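Local coordinates for spherulin-4 (Aspergillus clavatus, PDB 5C5G), which is a glycoside hydrolase with a (beta/alpha) barrel fold, probably acting on galactosaminogalactan, the galactosamine-containing polysaccharide whose biosynthesis requires its Aspergillus fumigatus counterpart, at residues 242-245 with 246-249; 179-183 with 184-188. One frame throughout, in Å; residues are numbered along the deposited sequence.

Overall arrangement
The chain forms a parallel eight-stranded (beta/alpha) barrel, and both contacts are local turns on its outer layer. Contact 2 comes first: after strand 167-172, helix 175-180 ends and residues 179-183 pass into 184-188, a run with helical backbone angles but without the regular helical bonds, which lies against strands 167-172 and 198-203 and helix 212-224. The chain then runs through strand 198-203, helix 212-224 and the last strand, 227-230, before contact 1 starts helix 245-252 and packs it on strands 227-230 and 9-13, where the barrel closes. The two follow in series, neither nested nor crossing, with centres 23 Å apart and nearest atoms about 12 Å apart.

Contact 1 of 2, residues 242-245 with 246-249; sequences GGQW and SEFV
Val249 sets a methyl group squarely over the six-membered ring of Trp245, one turn earlier in the chain. This CH-pi contact has CG2 of Val249 3.8 Å from the centroid of that ring, only 4° off the ring normal. The indole reaches that place because CG of Trp245 lies anti to its backbone N (chi1 165°). Phe248 adds a second apolar contact: its CD2 comes to 4.0 Å from Trp245 CE3, so that the benzo part of the indole meets the rim of the phenyl ring near the phenyl plane.

The backbone bonds are those of a helix start. Gln244 is the N-cap, and its O accepts from Phe248 N at 2.8 Å; Val249 N follows with a 3.0 Å bond to Trp245 O. Before them, Trp245 N bonds to Gly242 O at 3.1 Å, closing a type I beta turn from Gly242 to Trp245.

On the polar side, Glu247 bends at chi2 (85°) and brings its carboxylate back beside the turn, with OE1 3.2 Å from Gln244 CA. One water bridges this OE1, Gly243 O and Ser246 OG, the OE1 link being 2.7 Å; another joins Gly243 O to Glu247 OE2.

Trp245 NE1 is satisfied by Pro25 O. The indole also meets Phe241; Leu26 and Val29, both of helix 24-32; Phe229 of strand 227-230; and Val10 and Val12 of strand 9-13. Phe248 packs on Ile228 and Ile230 of strand 227-230 as well as Val10, seating the last helix over the first and last strands of the barrel, while Val249 reaches Val29.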
# COMPACT_ATOMS: atom_id res chain seq x y z
N GLY A 242 11.13 5.53 -9.31
CA GLY A 242 12.30 6.31 -8.96
C GLY A 242 13.55 5.74 -9.57
O GLY A 242 13.61 4.57 -9.97
N GLY A 243 14.58 6.58 -9.62
CA GLY A 243 15.83 6.18 -10.23
C GLY A 243 16.58 5.06 -9.54
O GLY A 243 17.48 4.48 -10.15
N GLN A 244 16.21 4.75 -8.30
CA GLN A 244 16.85 3.66 -7.56
C GLN A 244 15.83 2.61 -7.15
O GLN A 244 16.00 1.90 -6.17
CB GLN A 244 17.59 4.21 -6.34
CG GLN A 244 18.79 5.06 -6.78
CD GLN A 244 19.53 5.68 -5.63
OE1 GLN A 244 20.04 4.98 -4.76
NE2 GLN A 244 19.57 7.01 -5.61
N TRP A 245 14.75 2.50 -7.92
CA TRP A 245 13.71 1.51 -7.64
C TRP A 245 14.27 0.08 -7.57
O TRP A 245 14.00 -0.65 -6.61
CB TRP A 245 12.63 1.64 -8.70
CG TRP A 245 11.65 0.50 -8.80
CD1 TRP A 245 11.52 -0.35 -9.85
CD2 TRP A 245 10.65 0.13 -7.85
NE1 TRP A 245 10.50 -1.24 -9.61
CE2 TRP A 245 9.96 -0.97 -8.39
CE3 TRP A 245 10.28 0.61 -6.60
CZ2 TRP A 245 8.91 -1.60 -7.71
CZ3 TRP A 245 9.24 -0.03 -5.92
CH2 TRP A 245 8.57 -1.10 -6.49
N SER A 246 15.06 -0.31 -8.55
CA SER A 246 15.58 -1.68 -8.55
C SER A 246 16.52 -1.89 -7.35
O SER A 246 16.52 -2.96 -6.76
CB SER A 246 16.27 -2.02 -9.87
OG SER A 246 17.31 -1.12 -10.17
N GLU A 247 17.33 -0.88 -7.03
CA GLU A 247 18.24 -0.97 -5.90
C GLU A 247 17.46 -1.08 -4.59
O GLU A 247 17.82 -1.86 -3.72
CB GLU A 247 19.19 0.24 -5.86
CG GLU A 247 20.25 0.24 -6.94
CD GLU A 247 19.79 0.84 -8.27
OE1 GLU A 247 18.60 1.13 -8.49
OE2 GLU A 247 20.68 0.99 -9.14
N PHE A 248 16.41 -0.29 -4.45
CA PHE A 248 15.55 -0.38 -3.28
C PHE A 248 14.99 -1.79 -3.12
O PHE A 248 15.08 -2.37 -2.04
CB PHE A 248 14.42 0.66 -3.39
CG PHE A 248 13.26 0.42 -2.46
CD1 PHE A 248 13.43 0.38 -1.09
CD2 PHE A 248 12.00 0.20 -2.97
CE1 PHE A 248 12.35 0.14 -0.26
CE2 PHE A 248 10.93 -0.03 -2.14
CZ PHE A 248 11.11 -0.07 -0.78
N VAL A 249 14.43 -2.36 -4.18
CA VAL A 249 13.85 -3.68 -4.05
C VAL A 249 14.94 -4.72 -3.77
O VAL A 249 14.73 -5.64 -2.98
CB VAL A 249 12.98 -4.05 -5.25
CG1 VAL A 249 12.37 -5.43 -5.04
CG2 VAL A 249 11.88 -3.02 -5.41
O HOH W 1 17.89 1.60 -11.04
O HOH W 2 20.42 3.57 -10.48

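Contact 2 of 2, residues 179-183 with 184-188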
# COMPACT_ATOMS: atom_id res chain seq x y z
N GLN A 179 13.54 12.74 8.49
CA GLN A 179 14.72 13.11 9.28
C GLN A 179 14.41 14.12 10.36
O GLN A 179 14.95 14.05 11.46
CB GLN A 179 15.82 13.63 8.36
CG GLN A 179 16.43 12.53 7.50
CD GLN A 179 17.00 11.40 8.33
OE1 GLN A 179 17.41 11.59 9.48
NE2 GLN A 179 17.01 10.20 7.77
N GLU A 180 13.53 15.07 10.07
CA GLU A 180 13.16 16.06 11.07
C GLU A 180 12.58 15.39 12.30
O GLU A 180 12.75 15.86 13.42
CB GLU A 180 12.15 17.04 10.49
CG GLU A 180 11.55 18.00 11.52
CD GLU A 180 10.76 19.13 10.87
OE1 GLU A 180 10.58 19.09 9.64
OE2 GLU A 180 10.33 20.05 11.61
N ARG A 181 11.88 14.28 12.10
CA ARG A 181 11.24 13.56 13.19
C ARG A 181 12.12 12.41 13.70
O ARG A 181 11.64 11.52 14.40
CB ARG A 181 9.87 13.06 12.72
CG ARG A 181 8.97 14.22 12.26
CD ARG A 181 7.51 13.83 12.15
NE ARG A 181 6.79 14.02 13.41
CZ ARG A 181 5.56 13.57 13.65
NH1 ARG A 181 4.99 13.80 14.82
NH2 ARG A 181 4.91 12.88 12.72
N HIS A 182 13.40 12.43 13.33
CA HIS A 182 14.40 11.45 13.80
C HIS A 182 14.15 10.03 13.32
O HIS A 182 14.49 9.05 13.99
CB HIS A 182 14.56 11.53 15.31
CG HIS A 182 14.94 12.90 15.77
ND1 HIS A 182 16.15 13.48 15.45
CD2 HIS A 182 14.24 13.84 16.45
CE1 HIS A 182 16.19 14.70 15.95
NE2 HIS A 182 15.05 14.94 16.57
N GLY A 183 13.56 9.94 12.14
CA GLY A 183 13.48 8.69 11.44
C GLY A 183 12.72 7.63 12.19
O GLY A 183 11.58 7.83 12.64
N ALA A 184 13.34 6.46 12.33
CA ALA A 184 12.71 5.33 12.97
C ALA A 184 12.27 5.64 14.39
O ALA A 184 11.32 5.03 14.88
CB ALA A 184 13.64 4.12 12.94
N GLU A 185 12.93 6.59 15.05
CA GLU A 185 12.54 6.97 16.40
C GLU A 185 11.08 7.42 16.51
O GLU A 185 10.45 7.24 17.54
CB GLU A 185 13.42 8.10 16.94
CG GLU A 185 14.81 7.67 17.36
CD GLU A 185 15.61 8.80 17.99
OE1 GLU A 185 15.00 9.81 18.41
OE2 GLU A 185 16.85 8.68 18.05
N LEU A 186 10.54 8.00 15.44
CA LEU A 186 9.15 8.44 15.47
C LEU A 186 8.22 7.25 15.72
O LEU A 186 7.20 7.36 16.39
CB LEU A 186 8.79 9.14 14.16
CG LEU A 186 7.32 9.50 13.95
CD1 LEU A 186 6.86 10.52 14.98
CD2 LEU A 186 7.12 10.01 12.53
N PHE A 187 8.59 6.09 15.19
CA PHE A 187 7.76 4.90 15.35
C PHE A 187 7.72 4.42 16.80
O PHE A 187 6.74 3.81 17.23
CB PHE A 187 8.24 3.79 14.42
CG PHE A 187 7.94 4.04 12.98
CD1 PHE A 187 8.59 5.04 12.28
CD2 PHE A 187 7.00 3.27 12.32
CE1 PHE A 187 8.30 5.27 10.95
CE2 PHE A 187 6.70 3.50 10.99
CZ PHE A 187 7.35 4.50 10.31
N ASP A 188 8.77 4.72 17.56
CA ASP A 188 8.84 4.33 18.96
C ASP A 188 7.82 5.06 19.83
O ASP A 188 7.55 4.64 20.95
CB ASP A 188 10.24 4.55 19.52
CG ASP A 188 11.32 3.74 18.80
OD1 ASP A 188 11.00 2.66 18.25
OD2 ASP A 188 12.49 4.19 18.79
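Leu186 lies against the guanidinium of Arg181, with methyl CD1 over the centre of one flat face and 3.6 Å from Arg181 CZ. Its other methyl, CD2, touches Arg181 NH2, also at 3.6 Å, and reaches back to Arg181 CD. The arginine chain turns at chi3 (89°), which turns one face of the planar head to the leucine in a van der Waals contact. On the other flank, Glu185 OE1 approaches His182 CB at 3.6 Å, and the carboxylate and imidazole planes are 28° apart.

Two backbone bonds hold these side chains in place: Glu185 N to His182 O at 3.1 Å and Leu186 N to Gly183 O at 3.0 Å. In both the donor stands above the carbonyl plane, not on a lone pair. A Schellman motif precedes them and ends helix 175-180. His182, with positive phi, is its C-prime residue; Gly183 N bonds to Phe178 O and His182 N to Gln179 O. Gly183 also takes a positive phi, easily reached without a side chain.

Further out, Phe187 N bonds to Ala184 O within a run that has helical backbone angles but lacks the regular helical bonds. Leu186 packs on Phe171, while Phe187 meets Val170 and Phe171 of strand 167-172, Leu198 and Ala200 of strand 198-203, and Val224 of helix 212-224. The phenyl side chain is about 9 Å from that of Glu172, an N-acetyl-D-galactosamine-binding residue; the sugar is not bound here.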